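Local structure of aspergillopepsin-2 heavy chain (Aspergillus niger var. macrosporus, 1Y43) at residues T17-T25 and G98-E106; Y42-F52 and V88-G98. The protein is the heavy chain of an acid endopeptidase of the peptidase G1 (glutamic peptidase) family and probably, with its partner chain, cleaves peptide bonds in proteins. One frame throughout, in Å; residues are numbered along the deposited sequence.

Contact 1 (T17-T25 and G98-E106)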
loop_
_atom_site.group_PDB
_atom_site.type_symbol
_atom_site.label_atom_id
_atom_site.label_comp_id
_atom_site.label_asym_id
_atom_site.label_seq_id
_atom_site.Cartn_x
_atom_site.Cartn_y
_atom_site.Cartn_z
ATOM N N THR B 17 -0.161 -11.256 -9.697
ATOM C CA THR B 17 -0.008 -12.462 -10.518
ATOM C C THR B 17 0.472 -13.637 -9.663
ATOM O O THR B 17 0.603 -14.766 -10.143
ATOM C CB THR B 17 0.960 -12.256 -11.707
ATOM O OG1 THR B 17 2.248 -11.866 -11.223
ATOM C CG2 THR B 17 0.434 -11.182 -12.644
ATOM N N CYS B 18 0.807 -13.349 -8.409
ATOM C CA CYS B 18 1.245 -14.371 -7.467
ATOM C C CYS B 18 0.125 -14.415 -6.438
ATOM O O CYS B 18 -0.078 -13.448 -5.711
ATOM C CB CYS B 18 2.547 -13.954 -6.799
ATOM S SG CYS B 18 2.994 -15.115 -5.480
ATOM N N GLU B 19 -0.587 -15.533 -6.370
ATOM C CA GLU B 19 -1.745 -15.658 -5.481
ATOM C C GLU B 19 -1.565 -16.253 -4.093
ATOM O O GLU B 19 -2.491 -16.213 -3.286
ATOM C CB GLU B 19 -2.833 -16.492 -6.161
ATOM C CG GLU B 19 -2.956 -16.306 -7.663
ATOM C CD GLU B 19 -3.520 -14.956 -8.044
ATOM O OE1 GLU B 19 -4.421 -14.452 -7.332
ATOM O OE2 GLU B 19 -3.064 -14.408 -9.076
ATOM N N THR B 20 -0.406 -16.810 -3.799
ATOM C CA THR B 20 -0.225 -17.464 -2.515
ATOM C C THR B 20 0.096 -16.597 -1.290
ATOM O O THR B 20 -0.059 -17.053 -0.152
ATOM C CB THR B 20 0.806 -18.589 -2.675
ATOM O OG1 THR B 20 1.959 -18.056 -3.340
ATOM C CG2 THR B 20 0.219 -19.723 -3.550
ATOM N N ALA B 21 0.516 -15.349 -1.515
ATOM C CA ALA B 21 0.842 -14.454 -0.408
ATOM C C ALA B 21 1.028 -13.026 -0.856
ATOM O O ALA B 21 1.132 -12.743 -2.052
ATOM C CB ALA B 21 2.113 -14.913 0.287
ATOM N N ILE B 22 1.016 -12.135 0.129
ATOM C CA ILE B 22 1.262 -10.720 -0.069
ATOM C C ILE B 22 1.939 -10.227 1.195
ATOM O O ILE B 22 1.430 -10.440 2.299
ATOM C CB ILE B 22 -0.001 -9.844 -0.210
ATOM C CG1 ILE B 22 -1.005 -10.438 -1.188
ATOM C CG2 ILE B 22 0.419 -8.444 -0.678
ATOM C CD1 ILE B 22 -2.226 -9.565 -1.412
ATOM N N LEU B 23 3.118 -9.637 1.040
ATOM C CA LEU B 23 3.839 -9.046 2.162
ATOM C C LEU B 23 3.570 -7.547 1.949
ATOM O O LEU B 23 4.022 -6.962 0.950
ATOM C CB LEU B 23 5.342 -9.353 2.085
ATOM C CG LEU B 23 6.270 -8.507 2.968
ATOM C CD1 LEU B 23 5.846 -8.537 4.440
ATOM C CD2 LEU B 23 7.694 -8.996 2.812
ATOM N N GLN B 24 2.864 -6.917 2.888
ATOM C CA GLN B 24 2.497 -5.514 2.711
ATOM C C GLN B 24 2.421 -4.756 4.023
ATOM O O GLN B 24 2.281 -5.343 5.097
ATOM C CB GLN B 24 1.128 -5.442 2.035
ATOM C CG GLN B 24 0.097 -6.308 2.748
ATOM C CD GLN B 24 -1.248 -6.391 2.039
ATOM O OE1 GLN B 24 -1.586 -5.588 1.165
ATOM N NE2 GLN B 24 -2.017 -7.356 2.480
ATOM N N THR B 25 2.580 -3.444 3.931
ATOM C CA THR B 25 2.517 -2.591 5.105
ATOM C C THR B 25 2.041 -1.226 4.642
ATOM O O THR B 25 2.364 -0.784 3.528
ATOM C CB THR B 25 3.869 -2.508 5.846
ATOM O OG1 THR B 25 3.651 -1.993 7.168
ATOM C CG2 THR B 25 4.859 -1.583 5.116
ATOM N N GLY B 98 1.996 -18.316 3.935
ATOM C CA GLY B 98 2.098 -18.353 2.488
ATOM C C GLY B 98 3.462 -17.978 1.946
ATOM O O GLY B 98 4.152 -17.111 2.494
ATOM N N ASP B 99 3.856 -18.637 0.865
ATOM C CA ASP B 99 5.145 -18.381 0.234
ATOM C C ASP B 99 5.038 -17.336 -0.846
ATOM O O ASP B 99 4.134 -17.376 -1.668
ATOM C CB ASP B 99 5.715 -19.653 -0.406
ATOM C CG ASP B 99 6.180 -20.664 0.611
ATOM O OD1 ASP B 99 6.394 -20.296 1.788
ATOM O OD2 ASP B 99 6.320 -21.846 0.237
ATOM N N LEU B 100 5.990 -16.408 -0.852
ATOM C CA LEU B 100 6.032 -15.369 -1.863
ATOM C C LEU B 100 6.567 -15.956 -3.166
ATOM O O LEU B 100 7.267 -16.966 -3.152
ATOM C CB LEU B 100 7.003 -14.275 -1.436
ATOM C CG LEU B 100 6.641 -13.473 -0.198
ATOM C CD1 LEU B 100 7.804 -12.539 0.142
ATOM C CD2 LEU B 100 5.361 -12.696 -0.474
ATOM N N CYS B 101 6.194 -15.357 -4.293
ATOM C CA CYS B 101 6.733 -15.760 -5.596
ATOM C C CYS B 101 7.814 -14.736 -5.953
ATOM O O CYS B 101 8.698 -15.012 -6.757
ATOM C CB CYS B 101 5.690 -15.670 -6.708
ATOM S SG CYS B 101 4.121 -16.508 -6.436
ATOM N N GLU B 102 7.678 -13.532 -5.391
ATOM C CA GLU B 102 8.575 -12.403 -5.639
ATOM C C GLU B 102 8.472 -11.912 -7.085
ATOM O O GLU B 102 9.449 -11.444 -7.678
ATOM C CB GLU B 102 10.016 -12.737 -5.224
ATOM C CG GLU B 102 10.129 -13.021 -3.737
ATOM C CD GLU B 102 11.546 -13.285 -3.258
ATOM O OE1 GLU B 102 12.463 -13.469 -4.085
ATOM O OE2 GLU B 102 11.729 -13.295 -2.027
ATOM N N THR B 103 7.254 -11.974 -7.627
ATOM C CA THR B 103 6.997 -11.555 -8.999
ATOM C C THR B 103 6.290 -10.215 -9.140
ATOM O O THR B 103 6.194 -9.692 -10.243
ATOM C CB THR B 103 6.233 -12.643 -9.799
ATOM O OG1 THR B 103 5.015 -12.961 -9.126
ATOM C CG2 THR B 103 7.088 -13.910 -9.930
ATOM N N ASN B 104 5.752 -9.674 -8.047
ATOM C CA ASN B 104 5.097 -8.357 -8.126
ATOM C C ASN B 104 5.635 -7.422 -7.034
ATOM O O ASN B 104 5.920 -7.867 -5.919
ATOM C CB ASN B 104 3.592 -8.442 -7.876
ATOM C CG ASN B 104 2.899 -9.520 -8.665
ATOM O OD1 ASN B 104 1.925 -10.096 -8.194
ATOM N ND2 ASN B 104 3.361 -9.761 -9.892
ATOM N N ALA B 105 5.823 -6.153 -7.381
ATOM C CA ALA B 105 6.256 -5.112 -6.441
ATOM C C ALA B 105 5.235 -4.020 -6.738
ATOM O O ALA B 105 5.027 -3.677 -7.899
ATOM C CB ALA B 105 7.675 -4.619 -6.765
ATOM N N GLU B 106 4.591 -3.469 -5.717
ATOM C CA GLU B 106 3.550 -2.467 -5.973
ATOM C C GLU B 106 3.410 -1.356 -4.945
ATOM O O GLU B 106 3.851 -1.497 -3.807
ATOM C CB GLU B 106 2.194 -3.179 -6.159
ATOM C CG GLU B 106 1.689 -3.950 -4.934
ATOM C CD GLU B 106 2.022 -5.445 -4.935
ATOM O OE1 GLU B 106 2.447 -5.994 -5.967
ATOM O OE2 GLU B 106 1.872 -6.069 -3.866
HETATM O O HOH W 1 4.164 -13.227 -12.385
#
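The amide oxygen of N104 is gripped by the loop that precedes strand 22-32. T17 N donates to N104 OD1 at 2.8 Å, approaching 22° out of the carbonyl plane, while C18 N adds a longer, weak bond to the same oxygen and D16 N, just before the segment, donates as well. The other end of the amide is used in the reverse sense: N104 ND2 gives a nearly straight bond of 2.7 Å to T17 OG1, which lies almost in the amide plane. With both ends engaged, the flip of the N104 side chain is fixed. A chi1 of 59° places T17 OG1 between the backbone N and the carbonyl carbon, where it meets N104 ND2; a water lies 2.6 Å from T17 OG1 and only weakly reaches T103 OG1.

Next to these polar bonds runs the covalent tie, the C18–C101 disulfide, with SG to SG at 2.0 Å. C18 SG stands anti to its own N (chi1 173°), which carries the sulfur across to C101, and T103 OG1 lies 3.5 Å from C18 CB. Further on, T20 OG1 donates to D99 O at 2.8 Å, almost in line with the carbonyl bond. Next along the chain, the A21 methyl packs on the G98 and D99 backbone, and CD2 of L100 meets A21 CB at 4.0 Å, with CB of L23 close by. The D14 carboxylate accepts from the backbone N atoms of C101 and E102 through OD2 and of T103 and N104 through OD1, holding the turn into strand 104-114.

The principle illustrated is division of labour: a disulfide, a two-ended amide and a hydroxyl-to-carbonyl bond each join the segments at a different point, in place of a shared backbone ladder.

Contact 2 (Y42-F52 and V88-G98)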
loop_
_atom_site.group_PDB
_atom_site.type_symbol
_atom_site.label_atom_id
_atom_site.label_comp_id
_atom_site.label_asym_id
_atom_site.label_seq_id
_atom_site.Cartn_x
_atom_site.Cartn_y
_atom_site.Cartn_z
ATOM N N TYR B 42 0.488 -3.963 9.309
ATOM C CA TYR B 42 1.309 -4.861 8.493
ATOM C C TYR B 42 0.492 -6.121 8.254
ATOM O O TYR B 42 -0.435 -6.421 9.013
ATOM C CB TYR B 42 2.631 -5.241 9.176
ATOM C CG TYR B 42 2.468 -5.981 10.485
ATOM C CD1 TYR B 42 2.279 -7.366 10.515
ATOM C CD2 TYR B 42 2.484 -5.283 11.695
ATOM C CE1 TYR B 42 2.109 -8.035 11.720
ATOM C CE2 TYR B 42 2.319 -5.933 12.908
ATOM C CZ TYR B 42 2.131 -7.309 12.912
ATOM O OH TYR B 42 1.963 -7.950 14.117
ATOM N N GLU B 43 0.840 -6.865 7.213
ATOM C CA GLU B 43 0.134 -8.092 6.909
ATOM C C GLU B 43 0.914 -8.987 5.979
ATOM O O GLU B 43 1.555 -8.517 5.038
ATOM C CB GLU B 43 -1.224 -7.785 6.254
ATOM C CG GLU B 43 -1.975 -9.046 5.788
ATOM C CD GLU B 43 -3.441 -8.798 5.442
ATOM O OE1 GLU B 43 -3.834 -7.640 5.175
ATOM O OE2 GLU B 43 -4.206 -9.787 5.479
ATOM N N TRP B 44 0.925 -10.268 6.297
ATOM C CA TRP B 44 1.535 -11.248 5.426
ATOM C C TRP B 44 0.349 -12.153 5.064
ATOM O O TRP B 44 0.057 -13.136 5.757
ATOM C CB TRP B 44 2.656 -12.047 6.109
ATOM C CG TRP B 44 3.426 -12.934 5.137
ATOM C CD1 TRP B 44 2.903 -13.880 4.272
ATOM C CD2 TRP B 44 4.833 -12.930 4.903
ATOM N NE1 TRP B 44 3.899 -14.442 3.528
ATOM C CE2 TRP B 44 5.098 -13.877 3.891
ATOM C CE3 TRP B 44 5.907 -12.205 5.447
ATOM C CZ2 TRP B 44 6.393 -14.126 3.408
ATOM C CZ3 TRP B 44 7.189 -12.450 4.967
ATOM C CH2 TRP B 44 7.419 -13.399 3.959
ATOM N N TYR B 45 -0.399 -11.739 4.048
ATOM C CA TYR B 45 -1.559 -12.486 3.575
ATOM C C TYR B 45 -1.100 -13.910 3.249
ATOM O O TYR B 45 -0.044 -14.083 2.650
ATOM C CB TYR B 45 -2.110 -11.776 2.334
ATOM C CG TYR B 45 -3.249 -12.481 1.651
ATOM C CD1 TYR B 45 -3.008 -13.472 0.694
ATOM C CD2 TYR B 45 -4.570 -12.161 1.954
ATOM C CE1 TYR B 45 -4.062 -14.130 0.047
ATOM C CE2 TYR B 45 -5.637 -12.807 1.312
ATOM C CZ TYR B 45 -5.374 -13.794 0.364
ATOM O OH TYR B 45 -6.419 -14.458 -0.256
ATOM N N PRO B 46 -1.938 -14.936 3.504
ATOM C CA PRO B 46 -3.293 -14.956 4.065
ATOM C C PRO B 46 -3.535 -14.769 5.555
ATOM O O PRO B 46 -4.664 -14.962 6.008
ATOM C CB PRO B 46 -3.842 -16.287 3.564
ATOM C CG PRO B 46 -2.673 -17.160 3.688
ATOM C CD PRO B 46 -1.531 -16.303 3.130
ATOM N N ASP B 47 -2.511 -14.433 6.329
ATOM C CA ASP B 47 -2.725 -14.168 7.749
ATOM C C ASP B 47 -3.439 -12.802 7.816
ATOM O O ASP B 47 -3.504 -12.071 6.821
ATOM C CB ASP B 47 -1.376 -14.088 8.476
ATOM C CG ASP B 47 -1.496 -14.192 9.998
ATOM O OD1 ASP B 47 -2.613 -14.251 10.558
ATOM O OD2 ASP B 47 -0.434 -14.219 10.654
ATOM N N TYR B 48 -3.991 -12.477 8.984
ATOM C CA TYR B 48 -4.694 -11.218 9.215
ATOM C C TYR B 48 -3.754 -10.024 9.233
ATOM O O TYR B 48 -2.552 -10.176 9.443
ATOM C CB TYR B 48 -5.362 -11.241 10.599
ATOM C CG TYR B 48 -6.354 -12.362 10.806
ATOM C CD1 TYR B 48 -7.652 -12.256 10.320
ATOM C CD2 TYR B 48 -5.997 -13.525 11.497
ATOM C CE1 TYR B 48 -8.578 -13.276 10.511
ATOM C CE2 TYR B 48 -6.919 -14.559 11.693
ATOM C CZ TYR B 48 -8.208 -14.424 11.195
ATOM O OH TYR B 48 -9.131 -15.440 11.367
ATOM N N ALA B 49 -4.324 -8.841 9.033
ATOM C CA ALA B 49 -3.566 -7.597 9.123
ATOM C C ALA B 49 -3.555 -7.274 10.625
ATOM O O ALA B 49 -4.526 -7.570 11.332
ATOM C CB ALA B 49 -4.255 -6.479 8.359
ATOM N N TYR B 50 -2.443 -6.743 11.121
ATOM C CA TYR B 50 -2.322 -6.376 12.531
ATOM C C TYR B 50 -1.861 -4.926 12.587
ATOM O O TYR B 50 -1.140 -4.460 11.703
ATOM C CB TYR B 50 -1.330 -7.291 13.271
ATOM C CG TYR B 50 -1.741 -8.751 13.311
ATOM C CD1 TYR B 50 -2.685 -9.200 14.235
ATOM C CD2 TYR B 50 -1.193 -9.681 12.422
ATOM C CE1 TYR B 50 -3.075 -10.538 14.274
ATOM C CE2 TYR B 50 -1.575 -11.024 12.458
ATOM C CZ TYR B 50 -2.520 -11.443 13.383
ATOM O OH TYR B 50 -2.927 -12.760 13.419
ATOM N N ASP B 51 -2.323 -4.195 13.591
ATOM C CA ASP B 51 -1.941 -2.797 13.728
ATOM C C ASP B 51 -0.649 -2.606 14.493
ATOM O O ASP B 51 -0.312 -3.403 15.375
ATOM C CB ASP B 51 -3.005 -1.995 14.483
ATOM C CG ASP B 51 -4.361 -2.064 13.842
ATOM O OD1 ASP B 51 -4.456 -2.110 12.597
ATOM O OD2 ASP B 51 -5.340 -2.076 14.603
ATOM N N PHE B 52 0.069 -1.548 14.124
ATOM C CA PHE B 52 1.284 -1.127 14.814
ATOM C C PHE B 52 0.727 -0.126 15.827
ATOM O O PHE B 52 0.413 1.013 15.471
ATOM C CB PHE B 52 2.207 -0.369 13.870
ATOM C CG PHE B 52 3.082 -1.236 13.038
ATOM C CD1 PHE B 52 4.055 -2.040 13.628
ATOM C CD2 PHE B 52 3.009 -1.181 11.657
ATOM C CE1 PHE B 52 4.962 -2.773 12.846
ATOM C CE2 PHE B 52 3.906 -1.908 10.867
ATOM C CZ PHE B 52 4.887 -2.702 11.464
ATOM N N VAL B 88 8.807 1.793 13.305
ATOM C CA VAL B 88 8.411 0.491 13.834
ATOM C C VAL B 88 8.621 -0.567 12.755
ATOM O O VAL B 88 8.384 -0.319 11.567
ATOM C CB VAL B 88 6.910 0.464 14.313
ATOM C CG1 VAL B 88 6.718 1.371 15.535
ATOM C CG2 VAL B 88 5.964 0.917 13.203
ATOM N N THR B 89 9.089 -1.738 13.171
ATOM C CA THR B 89 9.331 -2.833 12.240
ATOM C C THR B 89 8.800 -4.122 12.809
ATOM O O THR B 89 8.996 -4.390 13.991
ATOM C CB THR B 89 10.867 -3.063 11.969
ATOM O OG1 THR B 89 11.432 -1.902 11.338
ATOM C CG2 THR B 89 11.098 -4.298 11.052
ATOM N N HIS B 90 8.109 -4.900 11.981
ATOM C CA HIS B 90 7.635 -6.214 12.392
ATOM C C HIS B 90 8.446 -7.215 11.580
ATOM O O HIS B 90 8.491 -7.123 10.351
ATOM C CB HIS B 90 6.153 -6.439 12.097
ATOM C CG HIS B 90 5.686 -7.797 12.507
ATOM N ND1 HIS B 90 5.320 -8.098 13.799
ATOM C CD2 HIS B 90 5.612 -8.972 11.817
ATOM C CE1 HIS B 90 5.050 -9.385 13.896
ATOM N NE2 HIS B 90 5.222 -9.931 12.705
ATOM N N THR B 91 9.124 -8.129 12.268
ATOM C CA THR B 91 9.921 -9.142 11.606
ATOM C C THR B 91 9.164 -10.471 11.563
ATOM O O THR B 91 8.593 -10.905 12.573
ATOM C CB THR B 91 11.268 -9.326 12.342
ATOM O OG1 THR B 91 12.002 -8.096 12.305
ATOM C CG2 THR B 91 12.106 -10.420 11.708
ATOM N N PHE B 92 9.099 -11.064 10.379
ATOM C CA PHE B 92 8.448 -12.348 10.177
ATOM C C PHE B 92 9.611 -13.322 10.007
ATOM O O PHE B 92 10.149 -13.450 8.913
ATOM C CB PHE B 92 7.612 -12.337 8.883
ATOM C CG PHE B 92 6.523 -11.285 8.837
ATOM C CD1 PHE B 92 5.243 -11.583 9.279
ATOM C CD2 PHE B 92 6.750 -10.054 8.218
ATOM C CE1 PHE B 92 4.210 -10.681 9.104
ATOM C CE2 PHE B 92 5.719 -9.141 8.038
ATOM C CZ PHE B 92 4.447 -9.456 8.474
ATOM N N SER B 93 10.011 -13.996 11.084
ATOM C CA SER B 93 11.151 -14.926 11.050
ATOM C C SER B 93 10.870 -16.219 10.308
ATOM O O SER B 93 11.782 -16.977 9.975
ATOM C CB SER B 93 11.588 -15.256 12.470
ATOM O OG SER B 93 11.560 -14.086 13.267
ATOM N N GLY B 94 9.595 -16.453 10.050
ATOM C CA GLY B 94 9.160 -17.647 9.363
ATOM C C GLY B 94 7.798 -17.895 9.975
ATOM O O GLY B 94 7.202 -16.962 10.539
ATOM N N ASN B 95 7.318 -19.134 9.915
ATOM C CA ASN B 95 6.013 -19.490 10.471
ATOM C C ASN B 95 4.885 -18.729 9.766
ATOM O O ASN B 95 3.798 -18.539 10.324
ATOM C CB ASN B 95 5.974 -19.217 11.993
ATOM C CG ASN B 95 6.990 -20.057 12.775
ATOM O OD1 ASN B 95 6.982 -21.285 12.719
ATOM N ND2 ASN B 95 7.856 -19.392 13.518
ATOM N N VAL B 96 5.129 -18.319 8.526
ATOM C CA VAL B 96 4.118 -17.580 7.791
ATOM C C VAL B 96 3.101 -18.542 7.188
ATOM O O VAL B 96 3.314 -19.756 7.176
ATOM C CB VAL B 96 4.737 -16.668 6.699
ATOM C CG1 VAL B 96 5.741 -15.726 7.333
ATOM C CG2 VAL B 96 5.379 -17.485 5.597
ATOM N N GLU B 97 2.012 -17.993 6.651
ATOM C CA GLU B 97 0.965 -18.834 6.079
ATOM C C GLU B 97 0.988 -18.932 4.558
ATOM O O GLU B 97 0.096 -19.558 3.963
ATOM C CB GLU B 97 -0.404 -18.349 6.550
ATOM C CG GLU B 97 -0.591 -18.428 8.065
ATOM C CD GLU B 97 -1.956 -17.957 8.521
ATOM O OE1 GLU B 97 -2.846 -17.744 7.663
ATOM O OE2 GLU B 97 -2.144 -17.799 9.747
ATOM N N GLY B 98 1.996 -18.316 3.935
ATOM C CA GLY B 98 2.098 -18.353 2.488
ATOM C C GLY B 98 3.462 -17.978 1.946
ATOM O O GLY B 98 4.152 -17.111 2.494
HETATM O O HOH W 2 1.233 -15.362 7.133
#
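An aromatic cluster of Y42, W44, H90 and F92 joins two beta-sheets face to face, the kind of inter-sheet core expected of a beta-sandwich in the concanavalin-like clan. Strands 42-45 and 88-92 run in nearly the same direction, 21° apart, with axes separated by 9.1 Å, a spacing spanned by side chains from both strands. H90 lies in an offset stack on Y42, planes 10° apart and centroids 4.0 Å, while Y50 O rests near the rim of the opposite tyrosine face. F92 is wedged in the middle of the row: CD2 of H90 sits over the centre of one face, and on the other W44 presents its six-membered ring edge-on, CE3 being 3.6 Å from F92 CG. The W44 side chain extends anti to its backbone N (chi1 -172°), reaching across to F92 with this edge while V96 CG1 makes a CH-pi contact over the indole face.

V88 CG2 lies over one face of the F52 ring, 3.6 Å from its centroid, with Y42 CD2 against the other. At the far end the chain turns at P46, which follows a cis peptide bond and packs its CG on E97 CB. Here the carboxylates of D47 and E97 are stacked; Y48 N and Y50 OH hold D47 OD1, which would favour its charged form, so any rise in proton affinity probably falls more on E97. A water bridges W44 O and E97 N, and the indole nitrogen of W44 donates a bent bond to G98 O at 2.9 Å, the oxygen tilted out of the indole plane.

The two contacts lie side by side, their centres 12 Å apart, and share G98. Along the chain the order is 17-25, 42-52, 88-98, 98-106, so contact 2 is nested inside the loop that contact 1 closes. Strands 22-32 and 35-45 are antiparallel neighbours in one mixed sheet; backbone bonds between I22 and Y45 and between Q24 and E43 stitch the contacts together, and L23 CD1 packs on F92 CE2. Contact 2 ties this sheet to strand 86-92 of the three-stranded one, whereas contact 1 includes the start of strand 104-114, where N104 to E106 pair with a strand of the other protein chain; together they link these two sheets to the interface with the partner.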